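Local coordinates for protein uncharacterized conserved (Bdellovibrio bacteriovorus, PDB 7O21) that probably acts as an L,D-carboxypeptidase that trims peptidoglycan, an asymmetric editing of the cell wall that gives this predatory bacterium its curvature, at residues A[95-100]-A[113-118]; A[134-139]-A[149-154]; A[254-259]-A[284-289]. All coordinates share one frame; numbering follows the deposited sequence. Where two conformers were deposited one is given.

Contact 1. Residues A[95-100]-A[113-118]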
# COMPACT_ATOMS: atom_id res chain seq x y z
N LEU A 95 9.71 -3.23 6.62
CA LEU A 95 9.76 -4.39 5.74
C LEU A 95 8.37 -5.00 5.59
O LEU A 95 7.66 -5.17 6.58
CB LEU A 95 10.74 -5.42 6.30
CG LEU A 95 12.16 -4.83 6.39
CD1 LEU A 95 13.00 -5.57 7.41
CD2 LEU A 95 12.81 -4.82 5.01
N GLN A 96 8.01 -5.31 4.35
CA GLN A 96 6.62 -5.72 4.05
C GLN A 96 6.44 -7.19 3.68
O GLN A 96 5.55 -7.78 4.22
CB GLN A 96 6.10 -4.84 2.92
CG GLN A 96 6.04 -3.35 3.25
CD GLN A 96 5.23 -2.57 2.26
OE1 GLN A 96 5.51 -2.55 1.07
NE2 GLN A 96 4.17 -1.93 2.73
N GLU A 97 7.13 -7.68 2.66
CA GLU A 97 6.92 -9.04 2.18
C GLU A 97 8.25 -9.76 2.07
O GLU A 97 9.30 -9.15 1.86
CB GLU A 97 6.30 -9.05 0.78
CG GLU A 97 4.93 -8.41 0.67
CD GLU A 97 4.43 -8.34 -0.77
OE1 GLU A 97 4.74 -9.26 -1.56
OE2 GLU A 97 3.76 -7.35 -1.12
N ARG A 98 8.19 -11.08 2.20
CA ARG A 98 9.35 -11.96 2.06
C ARG A 98 9.21 -12.73 0.75
O ARG A 98 8.15 -13.30 0.46
CB ARG A 98 9.41 -12.91 3.25
CG ARG A 98 10.52 -13.96 3.21
CD ARG A 98 10.41 -14.87 4.43
NE ARG A 98 11.16 -16.11 4.26
CZ ARG A 98 11.78 -16.75 5.25
NH1 ARG A 98 11.73 -16.27 6.49
NH2 ARG A 98 12.44 -17.87 5.01
N LEU A 99 10.27 -12.73 -0.04
CA LEU A 99 10.29 -13.35 -1.35
C LEU A 99 11.48 -14.29 -1.45
O LEU A 99 12.55 -14.03 -0.88
CB LEU A 99 10.43 -12.30 -2.46
CG LEU A 99 9.38 -11.20 -2.48
CD1 LEU A 99 9.77 -10.08 -3.44
CD2 LEU A 99 8.06 -11.80 -2.87
N SER A 100 11.31 -15.40 -2.18
CA SER A 100 12.40 -16.32 -2.42
C SER A 100 12.19 -16.99 -3.76
O SER A 100 11.26 -16.66 -4.51
CB SER A 100 12.54 -17.34 -1.29
OG SER A 100 13.73 -18.10 -1.45
N ALA A 113 14.64 -12.08 -0.30
CA ALA A 113 14.49 -10.64 -0.38
C ALA A 113 13.34 -10.22 0.51
O ALA A 113 12.36 -10.94 0.65
CB ALA A 113 14.20 -10.14 -1.80
N PHE A 114 13.47 -9.03 1.09
CA PHE A 114 12.38 -8.41 1.84
C PHE A 114 12.08 -7.08 1.20
O PHE A 114 12.98 -6.27 0.98
CB PHE A 114 12.78 -8.21 3.30
CG PHE A 114 12.96 -9.49 4.05
CD1 PHE A 114 14.20 -10.12 4.08
CD2 PHE A 114 11.88 -10.08 4.71
CE1 PHE A 114 14.37 -11.31 4.76
CE2 PHE A 114 12.05 -11.29 5.39
CZ PHE A 114 13.30 -11.90 5.41
N THR A 115 10.80 -6.86 0.87
CA THR A 115 10.43 -5.59 0.26
C THR A 115 10.24 -4.54 1.35
O THR A 115 10.06 -4.86 2.53
CB THR A 115 9.13 -5.76 -0.52
OG1 THR A 115 8.05 -6.03 0.40
CG2 THR A 115 9.24 -6.92 -1.52
N THR A 116 10.24 -3.29 0.93
CA THR A 116 9.99 -2.17 1.83
C THR A 116 8.74 -1.40 1.40
O THR A 116 8.10 -1.70 0.37
CB THR A 116 11.17 -1.20 1.88
OG1 THR A 116 11.25 -0.46 0.65
CG2 THR A 116 12.50 -1.93 2.16
N ASN A 117 8.39 -0.39 2.20
CA ASN A 117 7.33 0.53 1.85
C ASN A 117 7.84 1.75 1.09
O ASN A 117 7.11 2.74 0.98
CB ASN A 117 6.53 0.95 3.09
CG ASN A 117 7.37 1.75 4.07
OD1 ASN A 117 8.53 1.48 4.27
ND2 ASN A 117 6.76 2.79 4.67
N TYR A 118 9.07 1.73 0.59
CA TYR A 118 9.53 2.84 -0.23
C TYR A 118 8.68 2.93 -1.49
O TYR A 118 8.44 1.92 -2.15
CB TYR A 118 11.00 2.67 -0.64
CG TYR A 118 11.44 3.76 -1.59
CD1 TYR A 118 11.97 4.95 -1.10
CD2 TYR A 118 11.30 3.63 -2.97
CE1 TYR A 118 12.36 5.97 -1.96
CE2 TYR A 118 11.69 4.64 -3.83
CZ TYR A 118 12.22 5.81 -3.31
OH TYR A 118 12.61 6.83 -4.14
O HOH W 1 5.76 -5.25 -0.93
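Leu-99 and Ala-113 form a hydrogen-bonded pair in the antiparallel union of strands 91-99 and 113-116, part of the mixed sheet of the L,D-transpeptidase (YkuD) catalytic domain. Leu-99 N gives its hydrogen to Ala-113 O over 2.8 Å, and Ala-113 N returns a bond to Leu-99 O. The small Ala-113 suits a face it shares with Trp-134 and the predicted catalytic His-136, whose side chains it touches.

One pair on, Phe-114 lies opposite Arg-98. The aliphatic part of the arginine runs beside the phenylalanine and points the same way, with Arg-98 CB 3.8 Å from Phe-114 CE2. Having CG anti to the backbone N (chi1 176°), Arg-98 stretches out to its exposed guanidinium, while Phe-114 turns inward onto Ile-159 and Ala-163 of helix 156-163.

Beyond this pair the register slips by one residue: Gln-96 and Glu-97 together face Thr-115, a beta bulge. Gln-96 N reaches Thr-115 O at 2.8 Å, and Thr-115 N reaches Glu-97 O at 2.9 Å. The amide of Glu-97 instead bonds to the side chain, Glu-97 N to Thr-115 OG1, at 2.9 Å with a bent N-H...O angle of 140°. A threonine therefore fits well here: Thr-115 OG1 takes up the amide displaced by the bulge and also meets a water at 2.8 Å, which makes a weak bond to Glu-97 OE2. Its methyl serves the apolar side, Thr-115 CG2 resting 3.7 Å from Leu-99 CD1.

Contact 2. Residues A[134-139]-A[149-154]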
# COMPACT_ATOMS: atom_id res chain seq x y z
N TRP A 134 14.63 -2.86 -1.76
CA TRP A 134 14.51 -4.13 -1.07
C TRP A 134 15.77 -4.35 -0.24
O TRP A 134 16.83 -3.79 -0.53
CB TRP A 134 14.46 -5.30 -2.07
CG TRP A 134 13.20 -5.46 -2.87
CD1 TRP A 134 12.11 -4.64 -2.87
CD2 TRP A 134 12.92 -6.51 -3.79
NE1 TRP A 134 11.16 -5.12 -3.75
CE2 TRP A 134 11.63 -6.28 -4.32
CE3 TRP A 134 13.63 -7.64 -4.22
CZ2 TRP A 134 11.04 -7.13 -5.26
CZ3 TRP A 134 13.05 -8.48 -5.15
CH2 TRP A 134 11.76 -8.23 -5.65
N LEU A 135 15.65 -5.21 0.76
CA LEU A 135 16.80 -5.81 1.45
C LEU A 135 16.94 -7.23 0.91
O LEU A 135 15.99 -8.01 0.99
CB LEU A 135 16.54 -5.84 2.95
CG LEU A 135 17.44 -6.77 3.78
CD1 LEU A 135 18.90 -6.28 3.87
CD2 LEU A 135 16.84 -6.91 5.17
N HIS A 136 18.08 -7.55 0.30
CA HIS A 136 18.18 -8.86 -0.32
C HIS A 136 19.63 -9.34 -0.31
O HIS A 136 20.52 -8.68 0.22
CB HIS A 136 17.58 -8.89 -1.73
CG HIS A 136 18.29 -8.03 -2.73
ND1 HIS A 136 19.49 -8.41 -3.32
CD2 HIS A 136 17.96 -6.85 -3.29
CE1 HIS A 136 19.86 -7.48 -4.18
NE2 HIS A 136 18.95 -6.52 -4.18
N ALA A 137 19.84 -10.53 -0.86
CA ALA A 137 21.18 -11.11 -0.93
C ALA A 137 21.63 -11.18 -2.38
O ALA A 137 21.08 -10.48 -3.25
CB ALA A 137 21.19 -12.45 -0.20
N ILE A 138 22.64 -11.96 -2.63
CA ILE A 138 23.25 -12.02 -3.97
C ILE A 138 24.16 -13.24 -3.99
O ILE A 138 24.50 -13.71 -2.97
CB ILE A 138 23.98 -10.69 -4.25
CG1 ILE A 138 23.93 -10.32 -5.74
CG2 ILE A 138 25.37 -10.66 -3.63
CD1 ILE A 138 23.90 -8.87 -6.02
N PRO A 139 24.58 -13.76 -5.15
CA PRO A 139 25.49 -14.89 -5.12
C PRO A 139 26.79 -14.54 -4.40
O PRO A 139 27.31 -13.51 -4.48
CB PRO A 139 25.74 -15.11 -6.61
CG PRO A 139 24.41 -14.73 -7.20
CD PRO A 139 24.08 -13.47 -6.46
N ARG A 149 20.17 -0.31 -7.99
CA ARG A 149 20.50 0.93 -7.32
C ARG A 149 19.60 1.16 -6.11
O ARG A 149 18.37 1.13 -6.22
CB ARG A 149 20.37 2.11 -8.29
CG ARG A 149 20.91 3.41 -7.73
CD ARG A 149 20.67 4.59 -8.66
NE ARG A 149 21.37 5.78 -8.18
CZ ARG A 149 21.84 6.75 -8.96
NH1 ARG A 149 21.68 6.68 -10.28
NH2 ARG A 149 22.46 7.79 -8.42
N GLY A 150 20.22 1.37 -4.96
CA GLY A 150 19.51 1.73 -3.76
C GLY A 150 19.10 0.57 -2.87
O GLY A 150 18.70 0.81 -1.73
N CYS A 151 19.16 -0.67 -3.36
CA CYS A 151 18.81 -1.81 -2.53
C CYS A 151 19.89 -2.05 -1.48
O CYS A 151 21.07 -1.77 -1.70
CB CYS A 151 18.69 -3.05 -3.39
SG CYS A 151 17.08 -3.08 -4.25
N VAL A 152 19.48 -2.58 -0.34
CA VAL A 152 20.42 -3.00 0.69
C VAL A 152 20.76 -4.46 0.45
O VAL A 152 19.87 -5.32 0.40
CB VAL A 152 19.82 -2.82 2.09
CG1 VAL A 152 20.83 -3.26 3.16
CG2 VAL A 152 19.36 -1.38 2.30
N VAL A 153 22.05 -4.76 0.26
CA VAL A 153 22.48 -6.09 -0.13
C VAL A 153 23.41 -6.65 0.94
O VAL A 153 24.32 -5.95 1.41
CB VAL A 153 23.19 -6.07 -1.49
CG1 VAL A 153 23.45 -7.50 -2.02
CG2 VAL A 153 22.39 -5.24 -2.50
N VAL A 154 23.18 -7.91 1.30
CA VAL A 154 23.98 -8.65 2.26
C VAL A 154 24.28 -10.03 1.68
O VAL A 154 23.73 -10.45 0.66
CB VAL A 154 23.25 -8.79 3.62
CG1 VAL A 154 23.01 -7.42 4.24
CG2 VAL A 154 21.93 -9.53 3.45
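Trp-134 opens the pairing with Cys-151, the predicted nucleophile: Trp-134 N donates to Cys-151 SG across 3.5 Å, so a main-chain N-H helps to place the sulfur. Trp-134 O then accepts from Val-152 N at 2.9 Å, the start of a parallel strand pair. Leu-135 carries CD1 to 3.7 Å from Val-152 CG1, branched apolar groups suited to a buried face.

His-136, the predicted proton donor/acceptor, is fixed by its backbone, N bonding to Val-152 O and O to Val-154 N. Its chi1 of 65° swings the imidazole toward Cys-151, with SG in the ring plane at the edge and His-136 NE2 3.6 Å from Cys-151 CB. On the other side of the ring, His-136 ND1 donates in plane to a lone pair of Ala-137 O at 2.6 Å, which fixes the ring's rotation. Ala-137 CA makes a CA-H...O contact with Val-154 O at 3.1 Å, with its CB close by; that buried oxygen has no conventional hydrogen-bond partner. Ile-138 CB packs on Val-153 CG1 at 3.9 Å.

Ile-159 of helix 156-163 covers Leu-135, Ala-137 and Val-154; strand 113-116 flanks segment 134-139, and strand 62-73 flanks segment 149-154.

Contact 3. Residues A[254-259]-A[284-289]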
# COMPACT_ATOMS: atom_id res chain seq x y z
N ILE A 254 10.34 6.00 18.11
CA ILE A 254 10.74 7.37 17.79
C ILE A 254 12.01 7.30 16.96
O ILE A 254 13.03 6.77 17.42
CB ILE A 254 10.99 8.23 19.05
CG1 ILE A 254 9.77 8.18 19.96
CG2 ILE A 254 11.31 9.68 18.63
CD1 ILE A 254 9.96 8.91 21.30
N VAL A 255 11.94 7.81 15.73
CA VAL A 255 13.10 7.93 14.85
C VAL A 255 13.18 9.38 14.40
O VAL A 255 12.20 9.96 13.93
CB VAL A 255 12.98 7.00 13.63
CG1 VAL A 255 14.21 7.14 12.74
CG2 VAL A 255 12.86 5.57 14.10
N GLN A 256 14.38 9.97 14.52
CA GLN A 256 14.61 11.34 14.09
C GLN A 256 15.90 11.35 13.29
O GLN A 256 16.97 11.10 13.84
CB GLN A 256 14.72 12.28 15.29
CG GLN A 256 14.39 13.72 14.96
CD GLN A 256 15.47 14.40 14.14
OE1 GLN A 256 15.27 14.74 12.95
NE2 GLN A 256 16.62 14.61 14.76
N HIS A 257 15.79 11.63 11.99
CA HIS A 257 16.94 11.62 11.11
C HIS A 257 16.80 12.74 10.08
O HIS A 257 15.73 12.90 9.48
CB HIS A 257 17.07 10.26 10.42
CG HIS A 257 18.26 10.15 9.52
ND1 HIS A 257 18.15 10.18 8.14
CD2 HIS A 257 19.57 10.04 9.79
CE1 HIS A 257 19.35 10.06 7.61
NE2 HIS A 257 20.23 10.00 8.59
N ASN A 258 17.87 13.51 9.88
CA ASN A 258 17.87 14.65 8.93
C ASN A 258 16.71 15.57 9.31
O ASN A 258 16.62 16.00 10.47
CB ASN A 258 17.86 14.16 7.49
CG ASN A 258 19.21 13.63 7.03
OD1 ASN A 258 20.23 13.96 7.61
ND2 ASN A 258 19.20 12.84 5.96
N ASP A 259 15.82 15.89 8.39
CA ASP A 259 14.70 16.77 8.68
C ASP A 259 13.49 16.05 9.26
O ASP A 259 12.51 16.72 9.60
CB ASP A 259 14.29 17.48 7.38
CG ASP A 259 13.98 16.50 6.24
OD1 ASP A 259 14.64 15.43 6.12
OD2 ASP A 259 13.06 16.80 5.43
N ALA A 284 6.56 14.08 10.91
CA ALA A 284 6.81 15.50 11.18
C ALA A 284 8.13 15.91 10.55
O ALA A 284 8.99 15.08 10.25
CB ALA A 284 6.80 15.82 12.69
N LEU A 285 8.28 17.22 10.33
CA LEU A 285 9.50 17.79 9.78
C LEU A 285 9.98 18.90 10.70
O LEU A 285 9.18 19.59 11.34
CB LEU A 285 9.29 18.36 8.36
CG LEU A 285 8.93 17.34 7.28
CD1 LEU A 285 8.58 18.06 5.97
CD2 LEU A 285 10.06 16.31 7.07
N LYS A 286 11.31 19.08 10.73
CA LYS A 286 11.90 20.16 11.50
C LYS A 286 11.31 21.50 11.10
O LYS A 286 11.10 21.79 9.92
CB LYS A 286 13.41 20.21 11.24
CG LYS A 286 14.20 19.17 11.99
CD LYS A 286 15.69 19.50 11.95
CE LYS A 286 16.51 18.53 12.79
NZ LYS A 286 16.48 18.90 14.24
N SER A 287 11.07 22.33 12.12
CA SER A 287 10.59 23.70 11.97
C SER A 287 11.33 24.50 13.02
O SER A 287 11.02 24.39 14.21
CB SER A 287 9.09 23.77 12.23
OG SER A 287 8.62 25.11 12.05
N GLY A 288 12.31 25.29 12.60
CA GLY A 288 13.12 26.03 13.56
C GLY A 288 13.77 25.07 14.54
O GLY A 288 14.50 24.15 14.15
N ASP A 289 13.49 25.26 15.83
CA ASP A 289 14.03 24.40 16.88
C ASP A 289 13.06 23.32 17.33
O ASP A 289 13.29 22.67 18.35
CB ASP A 289 14.52 25.24 18.08
CG ASP A 289 13.39 25.80 18.92
OD1 ASP A 289 12.21 25.64 18.54
OD2 ASP A 289 13.68 26.42 19.96
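Asp-259 and Lys-286 share the one hydrogen bond between these segments: Lys-286 N donates to Asp-259 O over 2.9 Å, at 154° and tilted 16° from the carbonyl plane. The same oxygen receives a CA-H...O contact from Leu-285 CA at 3.2 Å. Around this backbone link the two side chains of segment 284-289 divide the work. Leu-285 lies alongside Asp-259, pointing the same way, its CD2 3.5 Å from Asp-259 OD2. Lys-286 lays its methylenes over the turn, CG 3.8 Å from Asp-259 O and CE 3.4 Å from Asn-258 O, and a bend at chi4 (-82°) then turns NZ to a hydrogen bond with Tyr-291 OH on the adjoining strand 290-300.

The next shell is the hairpin of the NTF2-like domain. Asn-258 and Asp-259 link strand 246-257 to strand 260-270 with backbone angles of a type II' turn, in which the first of the two has positive phi, a conformation asparagine tolerates better than most residues other than glycine. The CG of Asn-258 also sits 3.5 Å above one face of the His-257 ring, toward its rim, and that ring is stacked on Phe-176. Strand 260-270 runs between the other two in the antiparallel sheet, so it is mainly the turn that reaches segment 284-289, with the Gln-256 side chain also brushing Lys-286. Leu-285 is further packed by Ile-294 and by Phe-122 and Arg-125 of helix 121-126.

Polar carbonyls thus face the aliphatic length of an exposed lysine, whose nearby positive charge would probably make that contact mildly attractive, while the directional hold between the segments rests on a single main-chain bond.

Overall arrangement
Following the chain from the N terminus, contact 1 closes the loop containing helix 106-109, joining strand 91-99 to strand 113-116. Contact 2 comes next, bringing strands 134-136 and 152-153 together around a helix-free loop. Because strands 113-116 and 134-136 are also neighbours, the two contacts abut, and Trp-134 packs against Leu-99 and Thr-115; four successive strands of the catalytic sheet are thereby tied together. Contact 3 closes far later, across strand 260-270 in the NTF2-like domain, with its centre about 26 Å from that of contact 1 and 28 Å from that of contact 2. The three loops follow in series, neither nesting nor crossing.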